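Local coordinates for probable protein phosphatase 2C 50 (Oryza sativa subsp. japonica, PDB 5ZCG), which probably removes phosphate from phosphoserine and phosphothreonine of target proteins as a magnesium-dependent PP2C-family phosphatase, bound here to a second protein together with abscisic acid, at residues A[31-36]-A[89-94]; A[147-150]-A[155-158]; A[167-172]-A[263-268]; A[208-213]-A[219-224]; A[302-307]-A[311-316]. The protein carries 5 engineered substitutions. All coordinates share one frame; numbering follows the deposited sequence.

Interaction 1 of 5, residues A[31-36]-A[89-94]; sequences VRLLAS and KNLGEM
Arg32 reaches from a short 3-10 turn to helix 67-91, where its guanidinium group meets the carbonyl oxygen of Leu91. Its CB already touches the other segment, lying 3.8 Å from Leu91 CD1. CG turns beside the backbone N (chi1 -67°), and two further bends, at chi2 and chi3, swing the outer half of the chain across the Leu91 side chain, so that Arg32 NE passes 4.1 Å from Leu91 CB. At the tip, Arg32 NH2 donates to Leu91 O at 2.6 Å with an almost straight N-H...O angle of 178°. The acceptor lies in the guanidinium plane, at its edge, whereas NH2 stands 22° out of the plane of the carbonyl. Leu91 O also accepts from Met94 N at 3.1 Å, the bond that closes a type I beta turn from Leu91 to Met94; Leu91 O thus takes two donors from these segments, with a further weak bond from Arg37 NH2. Met94 CB sits in the same guanidinium plane, 3.8 Å from Arg32 NH2. Beside this polar link, Leu33 CD2 packs on Leu91 CD1 at 4.1 Å, the two leucines crossing at about a right angle. The rest of the guanidinium group is held from outside: NE forms a salt bridge with Asp48, and NH1 donates to Gly95 O, which fixes the rotation of the group. The contact joins the loop between strand 18-28 and helix 37-41 to helix 67-91, with helix 99-118 alongside, where His102 touches both Leu33 and Leu91.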
# COMPACT_ATOMS: atom_id res chain seq x y z
N VAL A 31 7.97 -26.77 -15.36
CA VAL A 31 9.42 -26.99 -15.37
C VAL A 31 10.07 -26.27 -16.54
O VAL A 31 11.26 -25.94 -16.48
CB VAL A 31 9.70 -28.51 -15.36
CG1 VAL A 31 11.19 -28.80 -15.47
CG2 VAL A 31 9.13 -29.12 -14.09
N ARG A 32 9.30 -25.97 -17.60
CA ARG A 32 9.80 -25.16 -18.71
C ARG A 32 10.15 -23.74 -18.28
O ARG A 32 10.70 -22.99 -19.10
CB ARG A 32 8.76 -25.13 -19.84
CG ARG A 32 8.55 -26.48 -20.54
CD ARG A 32 9.13 -26.48 -21.94
NE ARG A 32 8.25 -25.78 -22.88
CZ ARG A 32 8.66 -24.85 -23.74
NH1 ARG A 32 9.94 -24.51 -23.80
NH2 ARG A 32 7.78 -24.27 -24.55
N LEU A 33 9.82 -23.34 -17.06
CA LEU A 33 10.32 -22.08 -16.52
C LEU A 33 11.67 -22.23 -15.82
O LEU A 33 12.27 -21.21 -15.44
CB LEU A 33 9.31 -21.48 -15.53
CG LEU A 33 7.98 -21.02 -16.13
CD1 LEU A 33 7.01 -20.59 -15.04
CD2 LEU A 33 8.21 -19.91 -17.14
N LEU A 34 12.17 -23.45 -15.65
CA LEU A 34 13.42 -23.70 -14.94
C LEU A 34 14.51 -24.31 -15.81
O LEU A 34 15.69 -24.09 -15.53
CB LEU A 34 13.18 -24.63 -13.74
CG LEU A 34 12.13 -24.16 -12.73
CD1 LEU A 34 11.94 -25.19 -11.62
CD2 LEU A 34 12.50 -22.80 -12.14
N ALA A 35 14.16 -25.06 -16.86
CA ALA A 35 15.16 -25.66 -17.73
C ALA A 35 14.57 -25.82 -19.13
O ALA A 35 13.35 -25.87 -19.31
CB ALA A 35 15.65 -27.00 -17.18
N SER A 36 15.45 -25.88 -20.13
CA SER A 36 14.97 -25.89 -21.50
C SER A 36 14.36 -27.25 -21.84
O SER A 36 14.68 -28.28 -21.25
CB SER A 36 16.10 -25.56 -22.47
OG SER A 36 16.86 -26.72 -22.78
N LYS A 89 0.21 -24.87 -19.83
CA LYS A 89 -0.51 -25.37 -21.00
C LYS A 89 -0.09 -24.62 -22.26
O LYS A 89 0.06 -25.23 -23.33
CB LYS A 89 -2.02 -25.28 -20.77
CG LYS A 89 -2.48 -26.07 -19.56
CD LYS A 89 -3.85 -26.69 -19.77
CE LYS A 89 -4.35 -27.38 -18.51
NZ LYS A 89 -5.12 -26.45 -17.63
N ASN A 90 0.13 -23.31 -22.16
CA ASN A 90 0.51 -22.55 -23.34
C ASN A 90 1.97 -22.73 -23.71
O ASN A 90 2.33 -22.62 -24.89
CB ASN A 90 0.25 -21.05 -23.13
CG ASN A 90 -1.22 -20.72 -22.98
OD1 ASN A 90 -2.09 -21.42 -23.49
ND2 ASN A 90 -1.51 -19.62 -22.28
N LEU A 91 2.83 -23.05 -22.74
CA LEU A 91 4.22 -23.38 -23.04
C LEU A 91 4.32 -24.71 -23.76
O LEU A 91 5.28 -24.94 -24.50
CB LEU A 91 5.05 -23.41 -21.76
CG LEU A 91 5.46 -22.05 -21.18
CD1 LEU A 91 6.37 -22.24 -19.96
CD2 LEU A 91 6.15 -21.19 -22.24
N GLY A 92 3.33 -25.58 -23.57
CA GLY A 92 3.29 -26.76 -24.41
C GLY A 92 3.10 -26.47 -25.89
O GLY A 92 3.34 -27.35 -26.72
N GLU A 93 2.70 -25.24 -26.24
CA GLU A 93 2.53 -24.80 -27.62
C GLU A 93 3.71 -24.00 -28.16
O GLU A 93 3.62 -23.47 -29.27
CB GLU A 93 1.26 -23.97 -27.74
CG GLU A 93 -0.03 -24.77 -27.77
CD GLU A 93 -1.26 -23.89 -27.87
OE1 GLU A 93 -1.11 -22.65 -27.75
OE2 GLU A 93 -2.36 -24.43 -28.07
N MET A 94 4.81 -23.88 -27.41
CA MET A 94 5.90 -23.00 -27.79
C MET A 94 7.22 -23.75 -27.82
O MET A 94 7.36 -24.83 -27.24
CB MET A 94 6.01 -21.81 -26.83
CG MET A 94 4.78 -20.93 -26.76
SD MET A 94 4.88 -19.72 -25.43
CE MET A 94 3.14 -19.46 -25.08

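Interaction 2 of 5, residues A[147-150]-A[155-158]; sequences VVAL and HVVV
Strands 147-150 and 155-158 run antiparallel, their short axes 4.6 Å apart at closest approach and 159° between directions. Leu150 and Val157 form a hydrogen-bonded pair: Leu150 N donates to Val157 O at 2.8 Å, and Val157 N returns a bond to Leu150 O at 2.9 Å. Ala149 and Val158 are the adjacent non-hydrogen-bonded pair, and here CA-H...O contacts take over, with Val158 CA 3.3 Å from Val148 O. These are the two arms of the beta hairpin made by strands 143-151 and 155-161, inside one of the two antiparallel sheets that make up the PP2C beta sandwich. Backbone bonds from Ala149 to Phe57 and from Val156 to Val235 carry the sheet on to strands 53-63 and 231-236. On one face Leu150 and Val157 lie side by side and point the same way. With CG anti to the backbone N (chi1 175°), Leu150 sends its CD2 to 4.0 Å from Val157 CG2. Helix 99-118 packs on this face, placing Trp103 and Phe107 against Val157. The other face carries Ala149, whose small CB meets Val158 CG2 at 4.1 Å and, more loosely, Val156 CG1 at 4.4 Å. In Val158, CG2 is the branch beside the backbone N; Val158 CG1 and CG2 both lie near Val148 O, CG1 at 3.8 Å.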
# COMPACT_ATOMS: atom_id res chain seq x y z
N VAL A 147 4.88 -8.86 -0.94
CA VAL A 147 6.14 -9.56 -1.16
C VAL A 147 5.83 -11.05 -1.06
O VAL A 147 5.34 -11.52 -0.03
CB VAL A 147 7.24 -9.11 -0.18
CG1 VAL A 147 6.83 -9.30 1.27
CG2 VAL A 147 8.55 -9.83 -0.48
N VAL A 148 6.05 -11.77 -2.16
CA VAL A 148 5.71 -13.18 -2.20
C VAL A 148 6.92 -13.98 -2.65
O VAL A 148 7.76 -13.52 -3.43
CB VAL A 148 4.48 -13.47 -3.11
CG1 VAL A 148 3.36 -12.46 -2.84
CG2 VAL A 148 4.87 -13.49 -4.57
N ALA A 149 7.01 -15.19 -2.11
CA ALA A 149 8.07 -16.14 -2.42
C ALA A 149 7.41 -17.47 -2.76
O ALA A 149 6.73 -18.07 -1.92
CB ALA A 149 9.03 -16.30 -1.24
N LEU A 150 7.60 -17.90 -4.00
CA LEU A 150 7.30 -19.26 -4.41
C LEU A 150 8.51 -20.12 -4.08
O LEU A 150 9.63 -19.80 -4.47
CB LEU A 150 6.98 -19.29 -5.91
CG LEU A 150 6.74 -20.64 -6.59
CD1 LEU A 150 5.75 -20.44 -7.73
CD2 LEU A 150 8.04 -21.23 -7.11
N HIS A 155 14.27 -24.13 -6.44
CA HIS A 155 14.31 -22.70 -6.69
C HIS A 155 13.41 -21.95 -5.72
O HIS A 155 12.42 -22.49 -5.21
CB HIS A 155 13.88 -22.35 -8.13
CG HIS A 155 14.83 -22.85 -9.18
ND1 HIS A 155 14.87 -24.16 -9.59
CD2 HIS A 155 15.77 -22.20 -9.91
CE1 HIS A 155 15.80 -24.31 -10.51
NE2 HIS A 155 16.36 -23.13 -10.73
N VAL A 156 13.77 -20.70 -5.46
CA VAL A 156 12.89 -19.71 -4.84
C VAL A 156 12.67 -18.59 -5.85
O VAL A 156 13.63 -18.06 -6.41
CB VAL A 156 13.50 -19.17 -3.53
CG1 VAL A 156 12.62 -18.07 -2.97
CG2 VAL A 156 13.69 -20.30 -2.53
N VAL A 157 11.41 -18.23 -6.08
CA VAL A 157 11.06 -17.13 -6.97
C VAL A 157 10.35 -16.05 -6.17
O VAL A 157 9.31 -16.31 -5.55
CB VAL A 157 10.19 -17.59 -8.15
CG1 VAL A 157 10.04 -16.47 -9.17
CG2 VAL A 157 10.80 -18.82 -8.79
N VAL A 158 10.89 -14.84 -6.19
CA VAL A 158 10.39 -13.75 -5.37
C VAL A 158 9.79 -12.69 -6.28
O VAL A 158 10.41 -12.29 -7.27
CB VAL A 158 11.50 -13.16 -4.49
CG1 VAL A 158 11.07 -11.81 -3.96
CG2 VAL A 158 11.83 -14.12 -3.36

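Interaction 3 of 5, residues A[167-172]-A[263-268]; sequences VLCRGK and VARRQI
Arg265, Lys172 and Cys169 share the contact between helix 257-274 and the end of strand 165-170. Arg265 gives up the largest area. Its CG is trans to the backbone N (chi1 157°) and the chain runs extended from there to NE, carrying the guanidinium group away from the helix and alongside the turn after the strand. The aliphatic base of Lys172 meets it there: Lys172 CB lies 3.7 Å from both Arg265 CD and Arg265 NE, above one face of the guanidinium group. Farther along the lysine, CD stands 4.3 Å above the centre of the same face. The lysine methylenes thus make van der Waals contact with this face; the backbone of the turn places CB, and chi1 of 73° with the extended chain beyond it brings CD over. The two charged ends stay apart, Lys172 NZ being 6.4 Å from Arg265 NH1. Asp242 lies close to both residues: it accepts a hydrogen bond from Lys172 N and forms a long, weak ion pair with Arg265 NE, which would temper the positive charge. Deeper in, Cys169 points from the strand toward the helix, and its SG touches Arg265 CB at 4.3 Å. Cys169 also rests on Cys261, one turn earlier in helix 257-274, and on Asp242 of the neighbouring strand 241-247. Helix 291-306 packs beside helix 257-274, with Val263 and Gln267 against Tyr299. The arrangement is a helix laid on the outer face of a beta sheet, as in the PP2C fold, whose central beta sandwich is flanked by helices.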
# COMPACT_ATOMS: atom_id res chain seq x y z
N VAL A 167 14.46 -11.50 2.56
CA VAL A 167 15.90 -11.68 2.63
C VAL A 167 16.19 -13.17 2.73
O VAL A 167 15.45 -13.91 3.39
CB VAL A 167 16.52 -10.91 3.82
CG1 VAL A 167 18.03 -11.09 3.85
CG2 VAL A 167 16.17 -9.44 3.74
N LEU A 168 17.22 -13.61 2.03
CA LEU A 168 17.70 -14.98 2.12
C LEU A 168 18.95 -15.02 2.99
O LEU A 168 19.81 -14.14 2.89
CB LEU A 168 18.00 -15.54 0.73
CG LEU A 168 18.93 -16.74 0.62
CD1 LEU A 168 18.19 -18.02 0.96
CD2 LEU A 168 19.54 -16.82 -0.78
N CYS A 169 19.02 -16.00 3.87
CA CYS A 169 20.23 -16.24 4.65
C CYS A 169 20.98 -17.35 3.96
O CYS A 169 20.52 -18.49 3.92
CB CYS A 169 19.89 -16.59 6.10
SG CYS A 169 21.35 -16.73 7.17
N ARG A 170 22.13 -17.02 3.36
CA ARG A 170 22.94 -17.99 2.63
C ARG A 170 24.35 -17.92 3.18
O ARG A 170 24.96 -16.85 3.19
CB ARG A 170 22.92 -17.69 1.13
CG ARG A 170 23.92 -18.51 0.32
CD ARG A 170 23.64 -18.39 -1.16
NE ARG A 170 22.40 -19.07 -1.54
CZ ARG A 170 21.86 -19.02 -2.75
NH1 ARG A 170 22.45 -18.32 -3.71
NH2 ARG A 170 20.73 -19.67 -3.01
N GLY A 171 24.87 -19.07 3.60
CA GLY A 171 26.17 -19.09 4.25
C GLY A 171 26.21 -18.16 5.44
O GLY A 171 27.19 -17.44 5.64
N LYS A 172 25.12 -18.14 6.22
CA LYS A 172 24.93 -17.26 7.38
C LYS A 172 25.19 -15.80 7.02
O LYS A 172 25.57 -14.99 7.88
CB LYS A 172 25.74 -17.72 8.60
CG LYS A 172 27.25 -17.51 8.57
CD LYS A 172 27.93 -18.42 9.58
CE LYS A 172 29.43 -18.16 9.63
NZ LYS A 172 29.74 -16.77 10.08
N VAL A 263 19.75 -13.72 13.66
CA VAL A 263 18.79 -14.09 14.69
C VAL A 263 17.95 -15.28 14.23
O VAL A 263 17.77 -16.24 14.98
CB VAL A 263 17.91 -12.88 15.06
CG1 VAL A 263 16.66 -13.34 15.79
CG2 VAL A 263 18.69 -11.89 15.92
N ALA A 264 17.45 -15.24 12.99
CA ALA A 264 16.58 -16.31 12.52
C ALA A 264 17.31 -17.65 12.48
O ALA A 264 16.81 -18.66 13.00
CB ALA A 264 16.01 -15.96 11.14
N ARG A 265 18.50 -17.67 11.87
CA ARG A 265 19.23 -18.93 11.75
C ARG A 265 19.62 -19.49 13.11
O ARG A 265 19.45 -20.69 13.38
CB ARG A 265 20.45 -18.72 10.86
CG ARG A 265 21.57 -19.72 11.08
CD ARG A 265 22.82 -19.34 10.30
NE ARG A 265 23.82 -20.40 10.35
CZ ARG A 265 24.66 -20.59 11.36
NH1 ARG A 265 24.61 -19.79 12.42
NH2 ARG A 265 25.54 -21.58 11.33
N ARG A 266 20.09 -18.62 14.01
CA ARG A 266 20.54 -19.12 15.30
C ARG A 266 19.33 -19.55 16.15
O ARG A 266 19.41 -20.51 16.92
CB ARG A 266 21.38 -18.07 16.02
CG ARG A 266 21.25 -18.11 17.54
CD ARG A 266 22.23 -17.19 18.22
NE ARG A 266 22.05 -15.81 17.80
CZ ARG A 266 20.92 -15.11 17.95
NH1 ARG A 266 19.85 -15.64 18.52
NH2 ARG A 266 20.87 -13.86 17.52
N GLN A 267 18.18 -18.88 16.00
CA GLN A 267 16.98 -19.31 16.71
C GLN A 267 16.53 -20.69 16.25
O GLN A 267 16.13 -21.51 17.07
CB GLN A 267 15.87 -18.27 16.52
CG GLN A 267 15.95 -17.12 17.50
CD GLN A 267 15.93 -17.59 18.95
OE1 GLN A 267 14.98 -18.26 19.37
NE2 GLN A 267 16.97 -17.25 19.71
N ILE A 268 16.58 -20.95 14.94
CA ILE A 268 16.17 -22.28 14.45
C ILE A 268 17.10 -23.35 15.02
O ILE A 268 16.65 -24.37 15.58
CB ILE A 268 16.15 -22.30 12.91
CG1 ILE A 268 14.93 -21.52 12.39
CG2 ILE A 268 16.15 -23.73 12.40
CD1 ILE A 268 15.04 -21.08 10.93

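Interaction 4 of 5, residues A[208-213]-A[219-224]; sequences LGVLAM and DRYLKP. Engineered in segment 208-213: Leu208 (natural residue Ser), Val210 (natural residue Ile).
Leu222 fits between Leu208 and Leu211 where two loops of the PP2C phosphatase domain meet, one on either side of the short strand 217-218. Its two methyl branches divide the work: CD2 meets Leu208 CD1 at 3.6 Å, the two side chains sliding past each other in opposite directions, while CD1 lies 3.6 Å from Leu211 CB. Leu208 and Val210 are engineered residues. Leu211 CG is trans to the backbone N (chi1 -168°), which brings its CD2 to 3.8 Å from Leu222 CD1 and 3.9 Å from Asp219 OD2. Val210 and Leu211 are positioned by a classic beta bulge, both facing Val207, and the ring of Tyr221 is laid over Leu222, CG of the leucine standing 3.5 Å above its centre. Asp219 OD2 is hydrogen-bonded to Ser216 OG and His63 NE2, and this holds the carboxylate beside Leu211. A second protein packs on Leu208, Val210, Leu211 and Tyr221, and the side chain of Val210 is about 7 Å from bound abscisic acid. Val210 and Tyr221 approach from opposite directions, bringing Val210 CG1 to 3.5 Å from Tyr221 OH.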
# COMPACT_ATOMS: atom_id res chain seq x y z
N LEU A 208 4.04 12.40 -4.60
CA LEU A 208 3.24 13.62 -4.41
C LEU A 208 3.32 14.14 -2.98
O LEU A 208 2.51 14.99 -2.59
CB LEU A 208 1.77 13.41 -4.82
CG LEU A 208 1.48 12.66 -6.13
CD1 LEU A 208 -0.01 12.72 -6.43
CD2 LEU A 208 2.27 13.24 -7.28
N GLY A 209 4.28 13.65 -2.19
CA GLY A 209 4.36 14.00 -0.79
C GLY A 209 3.46 13.20 0.11
O GLY A 209 3.41 13.47 1.32
N VAL A 210 2.73 12.21 -0.42
CA VAL A 210 1.69 11.50 0.32
C VAL A 210 2.14 10.10 0.74
O VAL A 210 2.14 9.77 1.93
CB VAL A 210 0.38 11.45 -0.49
CG1 VAL A 210 -0.67 10.60 0.23
CG2 VAL A 210 -0.15 12.85 -0.75
N LEU A 211 2.56 9.27 -0.22
CA LEU A 211 2.76 7.85 0.00
C LEU A 211 4.25 7.53 -0.07
O LEU A 211 4.92 7.90 -1.03
CB LEU A 211 2.00 7.03 -1.04
CG LEU A 211 1.85 5.52 -0.84
CD1 LEU A 211 0.81 5.24 0.24
CD2 LEU A 211 1.47 4.84 -2.13
N ALA A 212 4.75 6.84 0.95
CA ALA A 212 6.17 6.56 1.10
C ALA A 212 6.62 5.34 0.32
O ALA A 212 7.65 4.74 0.66
CB ALA A 212 6.54 6.42 2.58
N MET A 213 5.88 4.95 -0.71
CA MET A 213 6.25 3.85 -1.59
C MET A 213 5.81 4.20 -3.00
O MET A 213 4.81 4.88 -3.22
CB MET A 213 5.60 2.53 -1.17
CG MET A 213 4.08 2.53 -1.27
SD MET A 213 3.40 0.95 -0.72
CE MET A 213 4.70 0.46 0.36
N ASP A 219 -4.55 1.66 -4.13
CA ASP A 219 -4.17 3.07 -4.21
C ASP A 219 -4.46 3.65 -5.60
O ASP A 219 -3.63 4.33 -6.20
CB ASP A 219 -2.69 3.26 -3.87
CG ASP A 219 -2.36 2.87 -2.44
OD1 ASP A 219 -3.08 3.31 -1.52
OD2 ASP A 219 -1.37 2.13 -2.24
N ARG A 220 -5.66 3.37 -6.11
CA ARG A 220 -5.98 3.85 -7.46
C ARG A 220 -6.03 5.37 -7.55
O ARG A 220 -5.98 5.90 -8.67
CB ARG A 220 -7.30 3.25 -7.95
CG ARG A 220 -8.55 3.62 -7.17
CD ARG A 220 -9.73 2.74 -7.61
NE ARG A 220 -10.96 2.99 -6.86
CZ ARG A 220 -11.36 2.28 -5.81
NH1 ARG A 220 -10.63 1.26 -5.36
NH2 ARG A 220 -12.50 2.58 -5.21
N TYR A 221 -6.10 6.09 -6.42
CA TYR A 221 -6.06 7.54 -6.50
C TYR A 221 -4.67 8.08 -6.80
O TYR A 221 -4.55 9.26 -7.15
CB TYR A 221 -6.59 8.16 -5.20
CG TYR A 221 -5.60 8.17 -4.05
CD1 TYR A 221 -5.06 6.98 -3.56
CD2 TYR A 221 -5.23 9.35 -3.43
CE1 TYR A 221 -4.17 6.98 -2.50
CE2 TYR A 221 -4.34 9.36 -2.37
CZ TYR A 221 -3.82 8.18 -1.90
OH TYR A 221 -2.94 8.18 -0.85
N LEU A 222 -3.64 7.25 -6.71
CA LEU A 222 -2.27 7.66 -6.98
C LEU A 222 -1.74 7.12 -8.30
O LEU A 222 -0.54 7.22 -8.57
CB LEU A 222 -1.35 7.25 -5.83
CG LEU A 222 -1.48 8.16 -4.60
CD1 LEU A 222 -0.63 7.67 -3.45
CD2 LEU A 222 -1.11 9.59 -4.97
N LYS A 223 -2.61 6.54 -9.12
CA LYS A 223 -2.19 6.12 -10.45
C LYS A 223 -2.10 7.33 -11.37
O LYS A 223 -2.84 8.31 -11.19
CB LYS A 223 -3.18 5.10 -11.02
CG LYS A 223 -3.08 3.72 -10.37
CD LYS A 223 -4.10 2.75 -10.93
CE LYS A 223 -4.24 1.51 -10.05
NZ LYS A 223 -2.92 0.96 -9.62
N PRO A 224 -1.21 7.31 -12.37
CA PRO A 224 -0.32 6.20 -12.73
C PRO A 224 1.03 6.22 -12.03
O PRO A 224 1.95 5.54 -12.48
CB PRO A 224 -0.14 6.41 -14.23
CG PRO A 224 -0.10 7.93 -14.35
CD PRO A 224 -1.01 8.47 -13.26

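Interaction 5 of 5, residues A[302-307]-A[311-316]; sequences RLALKK and DNITVI. With MG (magnesium ion), chain E.
Ile313 pushes its CD1 methyl against Ala304 and Leu305 on the last turns of helix 291-306. CG1 is placed beside its backbone N (chi1 -55°) and the chain then extends (chi2 159°), carrying CD1 to 3.7 Å from Ala304 CB and also 3.7 Å from Leu305 CG. The CG2 branch, trans to the backbone N, reaches Ala304 CB less closely, at 4.1 Å. Leu305 and Ile313 cross at a slant, and Leu305 CD2 stays near the same methyl. Two residues earlier, Asp311 turns to the metal: its OD2 binds a magnesium ion at 2.2 Å, and Asp61 and Asp249 bind this ion too. With three waters the ligand set is made up; water 1 donates to Asn312 O at 2.8 Å, though other acceptors compete for its protons. The other carboxylate oxygen, Asp311 OD1, accepts from Asn312 N at 2.6 Å on its anti side, 34° out of the carboxylate plane; the two holds restrict the rotation of the carboxylate. Asn312 is held through its amide by Glu17 N and Arg10 O. The apolar contact lies two residues along the chain from a magnesium ligand. Strand 313-319 runs between strands 3-9 and 241-247, pairing Ile313 with Thr9 and Thr314 with Ser248, while helix 291-306 lies against the side of that sheet from which Ile313 projects.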
# COMPACT_ATOMS: atom_id res chain seq x y z
N ARG A 302 9.29 -9.98 18.37
CA ARG A 302 9.53 -9.38 19.68
C ARG A 302 10.75 -8.47 19.67
O ARG A 302 10.76 -7.44 20.35
CB ARG A 302 9.67 -10.48 20.74
CG ARG A 302 8.35 -10.91 21.35
CD ARG A 302 8.26 -12.42 21.52
NE ARG A 302 9.55 -13.03 21.83
CZ ARG A 302 9.77 -14.34 21.88
NH1 ARG A 302 8.77 -15.18 21.65
NH2 ARG A 302 10.98 -14.81 22.16
N LEU A 303 11.77 -8.82 18.89
CA LEU A 303 12.94 -7.97 18.73
C LEU A 303 12.55 -6.62 18.14
O LEU A 303 12.94 -5.57 18.66
CB LEU A 303 13.97 -8.65 17.82
CG LEU A 303 15.21 -7.85 17.45
CD1 LEU A 303 15.87 -7.27 18.70
CD2 LEU A 303 16.18 -8.71 16.66
N ALA A 304 11.77 -6.64 17.05
CA ALA A 304 11.33 -5.39 16.45
C ALA A 304 10.55 -4.56 17.46
O ALA A 304 10.73 -3.33 17.54
CB ALA A 304 10.47 -5.67 15.21
N LEU A 305 9.68 -5.20 18.24
CA LEU A 305 8.96 -4.47 19.28
C LEU A 305 9.93 -3.83 20.28
O LEU A 305 9.79 -2.65 20.63
CB LEU A 305 7.99 -5.40 20.00
CG LEU A 305 6.60 -5.53 19.37
CD1 LEU A 305 5.73 -6.49 20.16
CD2 LEU A 305 5.95 -4.17 19.26
N LYS A 306 10.93 -4.60 20.72
CA LYS A 306 11.87 -4.10 21.72
C LYS A 306 12.69 -2.92 21.21
O LYS A 306 13.07 -2.04 22.00
CB LYS A 306 12.80 -5.23 22.17
CG LYS A 306 13.72 -4.90 23.34
CD LYS A 306 12.95 -4.51 24.60
CE LYS A 306 13.91 -4.30 25.77
NZ LYS A 306 13.23 -3.75 26.99
N LYS A 307 12.98 -2.87 19.91
CA LYS A 307 13.80 -1.80 19.36
C LYS A 307 12.98 -0.59 18.93
O LYS A 307 13.51 0.31 18.26
CB LYS A 307 14.63 -2.31 18.18
CG LYS A 307 15.37 -3.61 18.49
CD LYS A 307 16.52 -3.89 17.51
CE LYS A 307 17.20 -2.61 17.02
NZ LYS A 307 18.43 -2.93 16.24
N ASP A 311 5.09 0.21 14.13
CA ASP A 311 4.14 -0.29 13.15
C ASP A 311 3.64 -1.70 13.48
O ASP A 311 4.12 -2.37 14.41
CB ASP A 311 4.79 -0.30 11.76
CG ASP A 311 3.79 -0.18 10.64
OD1 ASP A 311 2.58 -0.35 10.88
OD2 ASP A 311 4.24 0.08 9.51
N ASN A 312 2.67 -2.15 12.70
CA ASN A 312 2.38 -3.57 12.63
C ASN A 312 3.65 -4.30 12.23
O ASN A 312 4.47 -3.79 11.47
CB ASN A 312 1.28 -3.87 11.61
CG ASN A 312 0.01 -3.06 11.83
OD1 ASN A 312 -0.77 -2.85 10.90
ND2 ASN A 312 -0.21 -2.62 13.07
N ILE A 313 3.82 -5.51 12.76
CA ILE A 313 4.99 -6.32 12.48
C ILE A 313 4.51 -7.69 12.04
O ILE A 313 3.72 -8.33 12.75
CB ILE A 313 5.93 -6.45 13.70
CG1 ILE A 313 6.33 -5.07 14.23
CG2 ILE A 313 7.16 -7.26 13.32
CD1 ILE A 313 6.82 -5.08 15.68
N THR A 314 4.97 -8.14 10.88
CA THR A 314 4.65 -9.48 10.39
C THR A 314 5.92 -10.10 9.85
O THR A 314 6.63 -9.48 9.05
CB THR A 314 3.56 -9.43 9.31
OG1 THR A 314 2.33 -9.05 9.93
CG2 THR A 314 3.38 -10.80 8.66
N VAL A 315 6.22 -11.31 10.31
CA VAL A 315 7.45 -12.01 9.97
C VAL A 315 7.10 -13.45 9.64
O VAL A 315 6.47 -14.15 10.44
CB VAL A 315 8.47 -11.96 11.13
CG1 VAL A 315 9.78 -12.63 10.71
CG2 VAL A 315 8.72 -10.51 11.60
N ILE A 316 7.52 -13.90 8.46
CA ILE A 316 7.50 -15.31 8.09
C ILE A 316 8.95 -15.76 7.96
O ILE A 316 9.75 -15.12 7.27
CB ILE A 316 6.74 -15.57 6.78
CG1 ILE A 316 5.28 -15.13 6.89
CG2 ILE A 316 6.82 -17.05 6.43
CD1 ILE A 316 4.50 -15.32 5.58
MG MG E . 4.18 -1.25 7.81
O HOH W 1 4.04 -3.12 8.78
O HOH W 2 4.26 0.47 6.98
O HOH W 3 2.29 -0.57 8.22

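Interactions 2, 3 and 5 trace the sandwich: interaction 2 is a hairpin in one sheet, while interactions 3 and 5 lay successive helices on the other. The latter two, with centres 17 Å apart, touch where Val263 CG2 meets Leu303 CD2 at 4.1 Å. Interaction 1 closes the far end, about 40 Å between centres from interaction 5, and meets interaction 2 through Leu34 CD1 and His155 ND1 at 3.7 Å. Interaction 5 supplies a magnesium ligand; interaction 4 faces the second protein, with the side chain of Leu211 about 9 Å from a magnesium ion. The nearest atoms of interactions 4 and 5 are about 9 Å apart.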